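Local structure of CRISPR-associated protein, Cse1 family (4H3T) at residues Gly207-Leu210 / Arg211-Leu214. The protein probably serves as the large Cse1 subunit of the type I-E CRISPR surveillance complex Cascade, which recognises invading DNA. The protein carries 1 engineered substitution. Residues are numbered along the deposited sequence; the frame is centred on the assembly and turned at random.
Sequences GQTL and RETL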
loop_
_atom_site.group_PDB
_atom_site.type_symbol
_atom_site.label_atom_id
_atom_site.label_comp_id
_atom_site.label_asym_id
_atom_site.label_seq_id
_atom_site.Cartn_x
_atom_site.Cartn_y
_atom_site.Cartn_z
ATOM N N GLY A 207 8.766 11.208 2.353
ATOM C CA GLY A 207 9.939 12.012 2.675
ATOM C C GLY A 207 10.055 12.222 4.179
ATOM O O GLY A 207 9.433 11.501 4.943
ATOM N N GLN A 208 10.796 13.247 4.602
ATOM C CA GLN A 208 11.074 13.587 6.017
ATOM C C GLN A 208 10.032 14.551 6.633
ATOM O O GLN A 208 9.891 14.639 7.858
ATOM C CB GLN A 208 12.468 14.213 6.118
ATOM C CG GLN A 208 13.588 13.142 5.966
ATOM C CD GLN A 208 14.955 13.766 5.806
ATOM O OE1 GLN A 208 15.682 13.451 4.857
ATOM N NE2 GLN A 208 15.339 14.684 6.704
ATOM N N THR A 209 9.298 15.253 5.777
ATOM C CA THR A 209 8.181 16.069 6.164
ATOM C C THR A 209 7.045 15.754 5.222
ATOM O O THR A 209 7.260 15.176 4.128
ATOM C CB THR A 209 8.558 17.559 6.123
ATOM O OG1 THR A 209 8.692 17.928 4.766
ATOM C CG2 THR A 209 9.821 17.903 6.889
ATOM N N LEU A 210 5.831 16.178 5.597
ATOM C CA LEU A 210 4.662 16.014 4.750
ATOM C C LEU A 210 4.777 16.842 3.501
ATOM O O LEU A 210 4.367 16.399 2.464
ATOM C CB LEU A 210 3.381 16.404 5.483
ATOM C CG LEU A 210 2.076 16.166 4.721
ATOM C CD1 LEU A 210 1.908 14.691 4.299
ATOM C CD2 LEU A 210 0.924 16.599 5.541
ATOM N N ARG A 211 5.399 18.010 3.573
ATOM C CA ARG A 211 5.586 18.840 2.385
ATOM C C ARG A 211 6.474 18.127 1.375
ATOM O O ARG A 211 6.126 18.105 0.197
ATOM C CB ARG A 211 6.163 20.204 2.746
ATOM C CG ARG A 211 6.337 21.076 1.553
ATOM C CD ARG A 211 6.484 22.527 1.950
ATOM N NE ARG A 211 6.320 23.355 0.758
ATOM C CZ ARG A 211 7.252 23.558 -0.167
ATOM N NH1 ARG A 211 8.459 23.017 -0.039
ATOM N NH2 ARG A 211 6.979 24.286 -1.234
ATOM N N GLU A 212 7.564 17.487 1.827
ATOM C CA GLU A 212 8.430 16.671 0.951
ATOM C C GLU A 212 7.679 15.508 0.349
ATOM O O GLU A 212 7.784 15.267 -0.839
ATOM C CB GLU A 212 9.617 16.074 1.698
ATOM C CG GLU A 212 10.681 17.030 2.135
ATOM C CD GLU A 212 11.900 16.308 2.684
ATOM O OE1 GLU A 212 11.971 15.054 2.594
ATOM O OE2 GLU A 212 12.783 17.010 3.224
ATOM N N THR A 213 6.920 14.769 1.177
ATOM C CA THR A 213 6.080 13.652 0.723
ATOM C C THR A 213 5.110 14.091 -0.349
ATOM O O THR A 213 4.956 13.418 -1.357
ATOM C CB THR A 213 5.299 13.065 1.912
ATOM O OG1 THR A 213 6.257 12.549 2.836
ATOM C CG2 THR A 213 4.272 12.004 1.510
ATOM N N LEU A 214 4.441 15.209 -0.130
ATOM C CA LEU A 214 3.499 15.703 -1.131
ATOM C C LEU A 214 4.212 16.053 -2.437
ATOM O O LEU A 214 3.787 15.582 -3.484
ATOM C CB LEU A 214 2.746 16.904 -0.617
ATOM C CG LEU A 214 1.753 16.629 0.525
ATOM C CD1 LEU A 214 1.184 17.976 1.021
ATOM C CD2 LEU A 214 0.622 15.662 0.121
#
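Thr-209 and Glu-212 meet at the start of helix 210-217, their side chains crossing at about a right angle. Thr-209 is the N-cap: its short hydroxyl, set between the backbone N and the carbonyl carbon (chi1 71°), is placed for OG1 to accept from Glu-212 N at 3.2 Å. Glu-212 answers with its carboxylate, which binds the N-H of the residue before the N-cap and not that of Thr-209 as in a classical capping box: Gln-208 N donates to Glu-212 OE1 at 2.9 Å. The bond is almost straight (177°), although the donor comes from above the carboxylate plane. With an alanine in place of Glu-212, Gln-208 N would probably lose this acceptor, and the loop one of its ties to the first turn. A carboxylate probably suits this end of a helix, interacting favourably with the dipole. The hydroxyl of Thr-213 offers OG1 as acceptor to Gly-207 N at 2.9 Å. Ordinary helical bonds follow, Thr-213 N to Thr-209 O and Leu-214 N to Leu-210 O. Apolar contact is slight, Leu-210 CG lying 4.2 Å from Leu-214 CD1; these buried leucines pack on strand 42-45 (Leu-210) and helix 52-68 (Leu-214). Arg-211 NH2 hydrogen-bonds to Leu-80 O, and the guanidinium makes a cation-pi contact with Phe-86. The bonds of Thr-209 and Glu-212 make an N-terminal helix cap, anchoring the short loop between strand 202-206 and helix 210-217.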